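Local coordinates for protein glycerol dehydrogenase (PDB 6CSJ) that probably oxidises glycerol and related polyols with NAD+, and in this engineered double mutant has acquired D-lactate dehydrogenase activity, at residues D16-L21 against G42-T47; A114-S119 against T154-S159; R163-G168 against K232-N237. The protein carries 2 engineered substitutions. One frame throughout, in Å; residues are numbered along the deposited sequence.

Contact 1. Residues D16-L21 against G42-T47; sequences DELSRL and GLVGKT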
ATOM      1  N   ASP A  16       1.170  13.453  16.187  1.00 31.36           N
ATOM      2  CA  ASP A  16       0.648  13.074  17.509  1.00 29.25           C
ATOM      3  C   ASP A  16      -0.879  12.800  17.536  1.00 27.05           C
ATOM      4  O   ASP A  16      -1.535  12.957  18.569  1.00 25.81           O
ATOM      5  CB  ASP A  16       1.061  14.146  18.541  1.00 32.82           C
ATOM      6  CG  ASP A  16       1.283  13.588  19.949  1.00 38.71           C
ATOM      7  OD1 ASP A  16       1.319  12.350  20.171  1.00 38.44           O
ATOM      8  OD2 ASP A  16       1.427  14.429  20.857  1.00 53.30           O
ATOM      9  N   GLU A  17      -1.422  12.371  16.400  1.00 27.59           N
ATOM     10  CA  GLU A  17      -2.842  11.984  16.259  1.00 28.28           C
ATOM     11  C   GLU A  17      -3.299  10.838  17.184  1.00 27.07           C
ATOM     12  O   GLU A  17      -4.460  10.817  17.613  1.00 27.69           O
ATOM     13  CB  GLU A  17      -3.135  11.599  14.797  1.00 29.59           C
ATOM     14  CG  GLU A  17      -4.157  12.403  14.003  1.00 32.72           C
ATOM     15  CD  GLU A  17      -4.453  13.789  14.503  1.00 29.91           C
ATOM     16  OE1 GLU A  17      -5.435  13.929  15.269  1.00 27.97           O
ATOM     17  OE2 GLU A  17      -3.751  14.741  14.110  1.00 29.32           O
ATOM     18  N   LEU A  18      -2.411   9.893  17.496  1.00 24.14           N
ATOM     19  CA  LEU A  18      -2.744   8.797  18.425  1.00 27.65           C
ATOM     20  C   LEU A  18      -3.076   9.297  19.840  1.00 31.05           C
ATOM     21  O   LEU A  18      -3.816   8.628  20.564  1.00 41.67           O
ATOM     22  CB  LEU A  18      -1.622   7.747  18.492  1.00 29.43           C
ATOM     23  CG  LEU A  18      -1.431   6.862  17.251  1.00 32.40           C
ATOM     24  CD1 LEU A  18      -0.276   5.897  17.440  1.00 35.20           C
ATOM     25  CD2 LEU A  18      -2.693   6.101  16.884  1.00 30.43           C
ATOM     26  N   SER A  19      -2.550  10.465  20.220  1.00 28.23           N
ATOM     27  CA  SER A  19      -2.880  11.088  21.505  1.00 30.32           C
ATOM     28  C   SER A  19      -4.337  11.550  21.567  1.00 29.48           C
ATOM     29  O   SER A  19      -4.827  11.825  22.648  1.00 25.30           O
ATOM     30  CB  SER A  19      -1.958  12.284  21.798  1.00 34.05           C
ATOM     31  OG  SER A  19      -2.388  13.438  21.084  1.00 34.96           O
ATOM     32  N   ARG A  20      -5.008  11.660  20.419  1.00 34.80           N
ATOM     33  CA  ARG A  20      -6.447  11.942  20.354  1.00 35.56           C
ATOM     34  C   ARG A  20      -7.260  10.719  19.905  1.00 32.00           C
ATOM     35  O   ARG A  20      -8.414  10.870  19.466  1.00 32.24           O
ATOM     36  CB  ARG A  20      -6.717  13.117  19.395  1.00 44.32           C
ATOM     37  CG  ARG A  20      -6.225  14.464  19.897  1.00 52.71           C
ATOM     38  CD  ARG A  20      -6.255  15.538  18.812  1.00 57.24           C
ATOM     39  NE  ARG A  20      -5.030  16.359  18.840  1.00 64.10           N
ATOM     40  CZ  ARG A  20      -3.904  16.145  18.144  1.00 57.80           C
ATOM     41  NH1 ARG A  20      -3.770  15.124  17.319  1.00 57.55           N
ATOM     42  NH2 ARG A  20      -2.882  16.976  18.302  1.00 60.78           N
ATOM     43  N   LEU A  21      -6.699   9.511  20.039  1.00 24.02           N
ATOM     44  CA  LEU A  21      -7.379   8.304  19.566  1.00 23.21           C
ATOM     45  C   LEU A  21      -8.757   8.144  20.203  1.00 21.97           C
ATOM     46  O   LEU A  21      -9.717   7.789  19.508  1.00 19.98           O
ATOM     47  CB  LEU A  21      -6.539   7.048  19.815  1.00 26.19           C
ATOM     48  CG  LEU A  21      -7.151   5.706  19.376  1.00 27.25           C
ATOM     49  CD1 LEU A  21      -7.565   5.730  17.904  1.00 25.79           C
ATOM     50  CD2 LEU A  21      -6.177   4.569  19.628  1.00 27.27           C
ATOM     51  N   GLY A  42       4.595  -1.524  22.813  1.00 32.32           N
ATOM     52  CA  GLY A  42       5.669  -0.813  23.503  1.00 32.67           C
ATOM     53  C   GLY A  42       5.902   0.586  22.937  1.00 34.56           C
ATOM     54  O   GLY A  42       6.169   1.525  23.688  1.00 31.47           O
ATOM     55  N   LEU A  43       5.795   0.725  21.617  1.00 29.82           N
ATOM     56  CA  LEU A  43       6.028   2.009  20.944  1.00 30.66           C
ATOM     57  C   LEU A  43       4.991   3.082  21.279  1.00 28.57           C
ATOM     58  O   LEU A  43       5.365   4.192  21.632  1.00 29.11           O
ATOM     59  CB  LEU A  43       6.089   1.824  19.418  1.00 33.34           C
ATOM     60  CG  LEU A  43       6.518   3.042  18.583  1.00 33.61           C
ATOM     61  CD1 LEU A  43       7.969   3.412  18.848  1.00 31.53           C
ATOM     62  CD2 LEU A  43       6.294   2.765  17.102  1.00 39.14           C
ATOM     63  N   VAL A  44       3.707   2.746  21.166  1.00 26.70           N
ATOM     64  CA  VAL A  44       2.603   3.724  21.300  1.00 27.40           C
ATOM     65  C   VAL A  44       1.639   3.474  22.477  1.00 25.82           C
ATOM     66  O   VAL A  44       0.667   4.227  22.652  1.00 26.59           O
ATOM     67  CB  VAL A  44       1.762   3.802  19.994  1.00 25.61           C
ATOM     68  CG1 VAL A  44       2.667   3.985  18.782  1.00 24.51           C
ATOM     69  CG2 VAL A  44       0.857   2.580  19.829  1.00 29.16           C
ATOM     70  N   GLY A  45       1.892   2.426  23.262  1.00 25.49           N
ATOM     71  CA  GLY A  45       0.974   2.015  24.326  1.00 23.35           C
ATOM     72  C   GLY A  45       0.698   3.106  25.332  1.00 25.41           C
ATOM     73  O   GLY A  45      -0.453   3.296  25.724  1.00 27.95           O
ATOM     74  N   LYS A  46       1.747   3.833  25.733  1.00 27.85           N
ATOM     75  CA  LYS A  46       1.615   4.931  26.689  1.00 34.14           C
ATOM     76  C   LYS A  46       0.760   6.069  26.137  1.00 30.85           C
ATOM     77  O   LYS A  46      -0.078   6.607  26.855  1.00 29.53           O
ATOM     78  CB  LYS A  46       2.989   5.466  27.131  1.00 46.00           C
ATOM     79  CG  LYS A  46       2.982   6.101  28.518  1.00 60.01           C
ATOM     80  CD  LYS A  46       4.375   6.195  29.135  1.00 74.61           C
ATOM     81  CE  LYS A  46       4.309   6.562  30.616  1.00 78.53           C
ATOM     82  NZ  LYS A  46       3.897   7.977  30.826  1.00 79.82           N
ATOM     83  N   THR A  47       0.969   6.426  24.872  1.00 31.09           N
ATOM     84  CA  THR A  47       0.197   7.497  24.215  1.00 29.66           C
ATOM     85  C   THR A  47      -1.287   7.161  24.150  1.00 29.98           C
ATOM     86  O   THR A  47      -2.134   8.013  24.423  1.00 29.90           O
ATOM     87  CB  THR A  47       0.704   7.764  22.780  1.00 32.57           C
ATOM     88  OG1 THR A  47       2.106   8.038  22.813  1.00 33.35           O
ATOM     89  CG2 THR A  47      -0.033   8.939  22.135  1.00 29.85           C
TER

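Contact 2. Residues A114-S119 against T154-S159; sequences APTIAS and TKVIAS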
ATOM      1  N   ALA A 114      -4.701   2.608  11.857  1.00 22.74           N
ATOM      2  CA  ALA A 114      -3.714   3.612  12.198  1.00 21.24           C
ATOM      3  C   ALA A 114      -2.326   3.063  11.886  1.00 20.81           C
ATOM      4  O   ALA A 114      -1.677   2.506  12.761  1.00 19.13           O
ATOM      5  CB  ALA A 114      -3.845   3.998  13.666  1.00 23.24           C
ATOM      6  N   PRO A 115      -1.869   3.211  10.625  1.00 22.37           N
ATOM      7  CA  PRO A 115      -0.548   2.698  10.262  1.00 19.84           C
ATOM      8  C   PRO A 115       0.557   3.432  11.003  1.00 20.30           C
ATOM      9  O   PRO A 115       0.441   4.637  11.246  1.00 21.15           O
ATOM     10  CB  PRO A 115      -0.438   2.964   8.757  1.00 20.81           C
ATOM     11  CG  PRO A 115      -1.809   3.298   8.297  1.00 21.73           C
ATOM     12  CD  PRO A 115      -2.538   3.857   9.482  1.00 23.00           C
ATOM     13  N   THR A 116       1.587   2.690  11.385  1.00 18.22           N
ATOM     14  CA  THR A 116       2.792   3.250  11.973  1.00 19.82           C
ATOM     15  C   THR A 116       3.896   3.455  10.927  1.00 21.78           C
ATOM     16  O   THR A 116       5.002   3.901  11.266  1.00 22.92           O
ATOM     17  CB  THR A 116       3.318   2.332  13.091  1.00 20.15           C
ATOM     18  OG1 THR A 116       3.511   1.020  12.563  1.00 21.23           O
ATOM     19  CG2 THR A 116       2.328   2.267  14.225  1.00 19.82           C
ATOM     20  N   ILE A 117       3.596   3.108   9.673  1.00 23.97           N
ATOM     21  CA  ILE A 117       4.492   3.310   8.525  1.00 21.65           C
ATOM     22  C   ILE A 117       3.626   3.716   7.338  1.00 21.54           C
ATOM     23  O   ILE A 117       2.407   3.493   7.348  1.00 23.06           O
ATOM     24  CB  ILE A 117       5.286   2.024   8.180  1.00 24.03           C
ATOM     25  CG1 ILE A 117       4.344   0.925   7.611  1.00 28.40           C
ATOM     26  CG2 ILE A 117       6.089   1.556   9.397  1.00 23.46           C
ATOM     27  CD1 ILE A 117       4.910  -0.483   7.586  1.00 31.75           C
ATOM     28  N   ALA A 118       4.248   4.304   6.325  1.00 20.42           N
ATOM     29  CA  ALA A 118       3.545   4.747   5.115  1.00 20.32           C
ATOM     30  C   ALA A 118       4.278   4.179   3.899  1.00 23.03           C
ATOM     31  O   ALA A 118       4.826   4.913   3.080  1.00 21.84           O
ATOM     32  CB  ALA A 118       3.463   6.254   5.067  1.00 20.49           C
ATOM     33  N   SER A 119       4.247   2.847   3.809  1.00 23.99           N
ATOM     34  CA  SER A 119       5.020   2.064   2.843  1.00 23.78           C
ATOM     35  C   SER A 119       4.198   1.394   1.734  1.00 22.80           C
ATOM     36  O   SER A 119       4.776   0.845   0.795  1.00 28.41           O
ATOM     37  CB  SER A 119       5.793   0.974   3.601  1.00 22.92           C
ATOM     38  OG  SER A 119       4.888   0.118   4.279  1.00 27.00           O
ATOM     39  N   THR A 154       1.803  11.322  11.967  1.00 20.72           N
ATOM     40  CA  THR A 154       3.012  11.583  11.190  1.00 18.91           C
ATOM     41  C   THR A 154       4.272  11.582  12.050  1.00 20.48           C
ATOM     42  O   THR A 154       5.354  11.274  11.552  1.00 18.81           O
ATOM     43  CB  THR A 154       2.895  12.902  10.417  1.00 18.47           C
ATOM     44  OG1 THR A 154       2.617  13.971  11.316  1.00 20.83           O
ATOM     45  CG2 THR A 154       1.770  12.802   9.419  1.00 21.92           C
ATOM     46  N   LYS A 155       4.127  11.900  13.338  1.00 23.92           N
ATOM     47  CA  LYS A 155       5.238  11.848  14.281  1.00 28.11           C
ATOM     48  C   LYS A 155       5.682  10.411  14.511  1.00 26.44           C
ATOM     49  O   LYS A 155       6.866  10.113  14.460  1.00 31.20           O
ATOM     50  CB  LYS A 155       4.843  12.493  15.616  1.00 36.74           C
ATOM     51  CG  LYS A 155       5.998  12.711  16.579  1.00 42.50           C
ATOM     52  CD  LYS A 155       5.504  12.902  18.016  1.00 44.55           C
ATOM     53  CE  LYS A 155       6.622  13.390  18.913  1.00 45.64           C
ATOM     54  NZ  LYS A 155       6.085  14.073  20.121  1.00 46.69           N
ATOM     55  N   VAL A 156       4.729   9.516  14.756  1.00 28.96           N
ATOM     56  CA  VAL A 156       5.040   8.092  14.897  1.00 27.93           C
ATOM     57  C   VAL A 156       5.621   7.540  13.593  1.00 28.67           C
ATOM     58  O   VAL A 156       6.633   6.841  13.630  1.00 29.45           O
ATOM     59  CB  VAL A 156       3.811   7.274  15.347  1.00 31.18           C
ATOM     60  CG1 VAL A 156       4.092   5.772  15.281  1.00 33.91           C
ATOM     61  CG2 VAL A 156       3.394   7.685  16.754  1.00 28.87           C
ATOM     62  N   ILE A 157       5.008   7.886  12.459  1.00 24.73           N
ATOM     63  CA  ILE A 157       5.444   7.389  11.142  1.00 24.47           C
ATOM     64  C   ILE A 157       6.875   7.805  10.794  1.00 23.35           C
ATOM     65  O   ILE A 157       7.640   7.002  10.243  1.00 20.69           O
ATOM     66  CB  ILE A 157       4.466   7.812  10.015  1.00 22.78           C
ATOM     67  CG1 ILE A 157       3.128   7.077  10.181  1.00 21.84           C
ATOM     68  CG2 ILE A 157       5.040   7.538   8.620  1.00 21.01           C
ATOM     69  CD1 ILE A 157       1.964   7.782   9.533  1.00 24.09           C
ATOM     70  N   ALA A 158       7.235   9.040  11.127  1.00 22.61           N
ATOM     71  CA  ALA A 158       8.581   9.536  10.861  1.00 27.15           C
ATOM     72  C   ALA A 158       9.674   8.792  11.650  1.00 27.27           C
ATOM     73  O   ALA A 158      10.825   8.794  11.230  1.00 27.88           O
ATOM     74  CB  ALA A 158       8.659  11.041  11.123  1.00 29.78           C
ATOM     75  N   SER A 159       9.330   8.162  12.776  1.00 24.66           N
ATOM     76  CA  SER A 159      10.300   7.344  13.533  1.00 26.51           C
ATOM     77  C   SER A 159      10.694   6.022  12.834  1.00 25.02           C
ATOM     78  O   SER A 159      11.703   5.411  13.203  1.00 23.12           O
ATOM     79  CB  SER A 159       9.815   7.053  14.959  1.00 27.10           C
ATOM     80  OG  SER A 159       8.995   5.898  15.005  1.00 27.50           O
TER

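Contact 3. Residues R163-G168 against K232-N237; sequences RLLVSG and KIIEAN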
ATOM      1  N   ARG A 163      13.779   4.015   4.442  1.00 23.39           N
ATOM      2  CA  ARG A 163      13.568   3.001   3.412  1.00 27.95           C
ATOM      3  C   ARG A 163      12.083   2.649   3.223  1.00 26.70           C
ATOM      4  O   ARG A 163      11.636   2.428   2.091  1.00 26.00           O
ATOM      5  CB  ARG A 163      14.357   1.722   3.742  1.00 27.13           C
ATOM      6  CG  ARG A 163      14.322   0.711   2.612  1.00 26.39           C
ATOM      7  CD  ARG A 163      15.055  -0.562   2.935  1.00 26.86           C
ATOM      8  NE  ARG A 163      14.829  -1.527   1.862  1.00 28.97           N
ATOM      9  CZ  ARG A 163      14.982  -2.844   1.956  1.00 27.55           C
ATOM     10  NH1 ARG A 163      15.373  -3.412   3.085  1.00 28.81           N
ATOM     11  NH2 ARG A 163      14.731  -3.607   0.891  1.00 31.50           N
ATOM     12  N   LEU A 164      11.345   2.588   4.329  1.00 24.89           N
ATOM     13  CA  LEU A 164       9.915   2.287   4.293  1.00 23.55           C
ATOM     14  C   LEU A 164       9.077   3.410   3.677  1.00 21.15           C
ATOM     15  O   LEU A 164       8.108   3.130   2.964  1.00 20.60           O
ATOM     16  CB  LEU A 164       9.396   1.927   5.686  1.00 23.77           C
ATOM     17  CG  LEU A 164       9.791   0.526   6.197  1.00 25.95           C
ATOM     18  CD1 LEU A 164       9.567   0.420   7.702  1.00 24.88           C
ATOM     19  CD2 LEU A 164       9.026  -0.586   5.466  1.00 26.61           C
ATOM     20  N   LEU A 165       9.432   4.664   3.944  1.00 21.97           N
ATOM     21  CA  LEU A 165       8.721   5.799   3.340  1.00 22.17           C
ATOM     22  C   LEU A 165       8.994   5.841   1.832  1.00 22.37           C
ATOM     23  O   LEU A 165       8.075   6.073   1.032  1.00 19.83           O
ATOM     24  CB  LEU A 165       9.124   7.137   3.985  1.00 20.64           C
ATOM     25  CG  LEU A 165       8.261   8.336   3.559  1.00 21.38           C
ATOM     26  CD1 LEU A 165       6.852   8.250   4.133  1.00 21.88           C
ATOM     27  CD2 LEU A 165       8.916   9.637   3.975  1.00 24.26           C
ATOM     28  N   VAL A 166      10.255   5.599   1.467  1.00 21.11           N
ATOM     29  CA  VAL A 166      10.683   5.556   0.067  1.00 22.36           C
ATOM     30  C   VAL A 166       9.967   4.420  -0.670  1.00 22.21           C
ATOM     31  O   VAL A 166       9.484   4.620  -1.788  1.00 19.39           O
ATOM     32  CB  VAL A 166      12.218   5.410  -0.052  1.00 22.94           C
ATOM     33  CG1 VAL A 166      12.644   5.117  -1.485  1.00 21.91           C
ATOM     34  CG2 VAL A 166      12.897   6.691   0.433  1.00 26.09           C
ATOM     35  N   SER A 167       9.877   3.252  -0.035  1.00 20.59           N
ATOM     36  CA  SER A 167       9.128   2.136  -0.606  1.00 21.90           C
ATOM     37  C   SER A 167       7.664   2.515  -0.890  1.00 20.65           C
ATOM     38  O   SER A 167       7.114   2.128  -1.918  1.00 19.27           O
ATOM     39  CB  SER A 167       9.195   0.903   0.297  1.00 23.54           C
ATOM     40  OG  SER A 167       8.711  -0.242  -0.385  1.00 26.09           O
ATOM     41  N   GLY A 168       7.059   3.290   0.003  1.00 20.90           N
ATOM     42  CA  GLY A 168       5.727   3.847  -0.226  1.00 22.14           C
ATOM     43  C   GLY A 168       5.635   4.792  -1.412  1.00 20.07           C
ATOM     44  O   GLY A 168       4.598   4.866  -2.060  1.00 16.66           O
ATOM     45  N   LYS A 232       2.956  15.867   2.920  1.00 21.32           N
ATOM     46  CA  LYS A 232       2.354  15.685   1.593  1.00 21.50           C
ATOM     47  C   LYS A 232       2.592  14.290   1.018  1.00 18.34           C
ATOM     48  O   LYS A 232       1.704  13.736   0.367  1.00 14.87           O
ATOM     49  CB  LYS A 232       2.857  16.744   0.615  1.00 25.89           C
ATOM     50  CG  LYS A 232       2.225  18.101   0.820  1.00 31.24           C
ATOM     51  CD  LYS A 232       2.779  19.093  -0.177  1.00 41.16           C
ATOM     52  CE  LYS A 232       2.286  20.510   0.057  1.00 44.87           C
ATOM     53  NZ  LYS A 232       3.250  21.459  -0.560  1.00 48.24           N
ATOM     54  N   ILE A 233       3.789  13.747   1.253  1.00 16.24           N
ATOM     55  CA  ILE A 233       4.142  12.407   0.798  1.00 16.97           C
ATOM     56  C   ILE A 233       3.343  11.339   1.543  1.00 18.12           C
ATOM     57  O   ILE A 233       2.900  10.372   0.931  1.00 20.78           O
ATOM     58  CB  ILE A 233       5.668  12.155   0.900  1.00 18.66           C
ATOM     59  CG1 ILE A 233       6.397  12.845  -0.266  1.00 22.69           C
ATOM     60  CG2 ILE A 233       6.020  10.670   0.938  1.00 17.57           C
ATOM     61  CD1 ILE A 233       6.030  12.365  -1.666  1.00 21.44           C
ATOM     62  N   ILE A 234       3.152  11.506   2.849  1.00 20.12           N
ATOM     63  CA  ILE A 234       2.332  10.565   3.613  1.00 19.17           C
ATOM     64  C   ILE A 234       0.897  10.543   3.078  1.00 17.85           C
ATOM     65  O   ILE A 234       0.333   9.468   2.901  1.00 16.70           O
ATOM     66  CB  ILE A 234       2.414  10.848   5.134  1.00 19.70           C
ATOM     67  CG1 ILE A 234       3.795  10.371   5.640  1.00 19.47           C
ATOM     68  CG2 ILE A 234       1.287  10.145   5.882  1.00 18.64           C
ATOM     69  CD1 ILE A 234       4.108  10.721   7.077  1.00 18.88           C
ATOM     70  N   GLU A 235       0.330  11.717   2.794  1.00 20.55           N
ATOM     71  CA  GLU A 235      -0.998  11.808   2.188  1.00 21.13           C
ATOM     72  C   GLU A 235      -1.003  11.129   0.801  1.00 21.32           C
ATOM     73  O   GLU A 235      -1.913  10.349   0.495  1.00 20.49           O
ATOM     74  CB  GLU A 235      -1.470  13.268   2.071  1.00 21.66           C
ATOM     75  CG  GLU A 235      -2.918  13.387   1.598  1.00 24.50           C
ATOM     76  CD  GLU A 235      -3.371  14.787   1.230  1.00 28.98           C
ATOM     77  OE1 GLU A 235      -2.817  15.796   1.738  1.00 33.55           O
ATOM     78  OE2 GLU A 235      -4.329  14.868   0.424  1.00 34.07           O
ATOM     79  N   ALA A 236       0.012  11.415  -0.016  1.00 18.65           N
ATOM     80  CA  ALA A 236       0.112  10.821  -1.356  1.00 19.08           C
ATOM     81  C   ALA A 236       0.281   9.293  -1.343  1.00 19.40           C
ATOM     82  O   ALA A 236      -0.390   8.580  -2.096  1.00 23.05           O
ATOM     83  CB  ALA A 236       1.243  11.475  -2.138  1.00 21.25           C
ATOM     84  N   ASN A 237       1.174   8.811  -0.480  1.00 18.40           N
ATOM     85  CA  ASN A 237       1.413   7.378  -0.290  1.00 17.59           C
ATOM     86  C   ASN A 237       0.193   6.604   0.207  1.00 16.83           C
ATOM     87  O   ASN A 237       0.102   5.400  -0.026  1.00 16.91           O
ATOM     88  CB  ASN A 237       2.561   7.144   0.698  1.00 17.62           C
ATOM     89  CG  ASN A 237       3.927   7.458   0.108  1.00 19.66           C
ATOM     90  OD1 ASN A 237       4.036   7.996  -0.997  1.00 20.71           O
ATOM     91  ND2 ASN A 237       4.986   7.121   0.852  1.00 17.25           N
TER

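Contact 1. Residues D16-L21 against G42-T47
The methyl CG2 of Thr47 is the centre of the contact, lying against the backbone of Ser19, where it comes within 3.5 Å of Ser19 N and 3.6 Å of Ser19 CA. The same methyl also touches Leu18 CB (4.1 Å) and Ser19 CB (3.9 Å), with Asp16 OD1 at the margin, 4.2 Å away. A second touch lies one helical turn back, where Leu18 CD1 meets Val44 CG1 at 3.8 Å, the two branched chains meeting at a slant. No hydrogen bond crosses between the segments.

Thr47 owes its role to its first torsion: chi1 of -55° sets OG1 beside the backbone N and leaves CG2 anti to that nitrogen, extending the methyl across to the 3-10 turn. That turn is tied internally: Asp16 O accepts from both Ser19 N and Ser19 OG, the hydroxyl bond being 2.7 Å long and close to the line of the carbonyl. Farther out, Asp153 takes hydrogen bonds from the backbone N of Asp16 and of Leu18, which fixes the start of the turn.

In the Rossmann-like N-terminal domain, the contact lays the connection between strand 10-14 and helix 21-28 against helix 38-51. Leu18 also packs on Val156 of helix 154-158, and Val44 on Ile91 of strand 87-92.

Contact 2. Residues A114-S119 against T154-S159
Ile157 meets the 114-119 segment with both branches, because its first torsion (chi1 -68°) turns CG1 opposite its carbonyl carbon and CG2 opposite its backbone N. CG1 lies over the Thr116 backbone, 3.8 Å from Pro115 O of the preceding peptide and from Thr116 C of the following one, and CD1 continues beside Pro115 O. CG2 diverges toward Ala118, approaching its N at 4.0 Å and its CB at 4.1 Å. In Val156 the first torsion (chi1 171°) places CG1 opposite the backbone N, where it reaches Thr116 CG2 at 4.1 Å, methyl against methyl.

The backbones themselves come close at this point. Ile157 CA lies 3.5 Å from Thr116 O in a nearly straight CA-H...O contact, with an angle of 171° at the hydrogen, so the carbonyl is met by a polarised C-H as well as by aliphatic surface. No conventional hydrogen bond joins the segments. Within 154-159, Val156 O accepts from Ser159 N and from Ser159 OG, the latter 2.9 Å away and in the carbonyl plane.

The contact packs the chain leaving the C-terminal end of strand 111-115 against the short helix that follows its sheet neighbour, strand 149-153. Met152 of that strand touches both Pro115 and Ile157. Ile234 of helix 228-248 also packs on Ile157, while Ala118 touches Leu165 of helix 162-173, placing the contact at the junction of the parallel sheet with the helical part of the chain.

Contact 3. Residues R163-G168 against K232-N237
Helices 162-173 and 228-248 cross here with their segment axes 10.2 Å apart at closest approach and at a signed angle of 52°, drawing together toward Gly168 and Asn237, whose CA atoms are 5.6 Å apart. Leu165 supplies the apolar half. Having CG opposite its backbone N (chi1 -171°) swings the end of the side chain close to the second helix and brings CD1 against two isoleucines, 4.1 Å from Ile233 CG2 and 4.0 Å from Ile234 CG1. The leucine runs roughly at right angles to Ile234 and slants past Ile233.

Asn237 supplies the polar half. Its carboxamide packs directly on the backbone of Gly168, with ND2 3.3 Å from Gly168 C. The same nitrogen gives a weak hydrogen bond to Leu165 O, 3.3 Å long and bent to 129° at the hydrogen, and Leu165 CD1 packs beside it at 3.9 Å.

The buried carboxamide has partners at both ends: OD1 accepts from Gln210 of helix 197-221, and ND2 also donates to Ala118 O. These bonds fix which end of the amide faces which neighbour. The chemistry is thus that of a mixed helix crossing, apolar on one side and with a buried amide on the other, which joins Ala118 O of the segment after strand 111-115 and, weakly, Leu165 O of helix 162-173.

The three contacts step from the flank of the parallel sheet toward the helical part of the chain. Contact 1 is partly buried and well away from the chain's centre, whereas contacts 2 and 3 are buried and only 9 Å apart between centres. Helix 154-158 links all three: Val156 packs on Leu43 of contact 1, and Thr154 CG2 lies 3.9 Å from Ile234 CD1 of contact 3. Contacts 1 and 3 do not touch. Contacts 1 and 2 are joined across their segments by packing without conventional hydrogen bonds; contact 3 alone adds a cross-segment hydrogen bond, a weak one, and the chemistry thereby turns from aliphatic to partly polar toward the core.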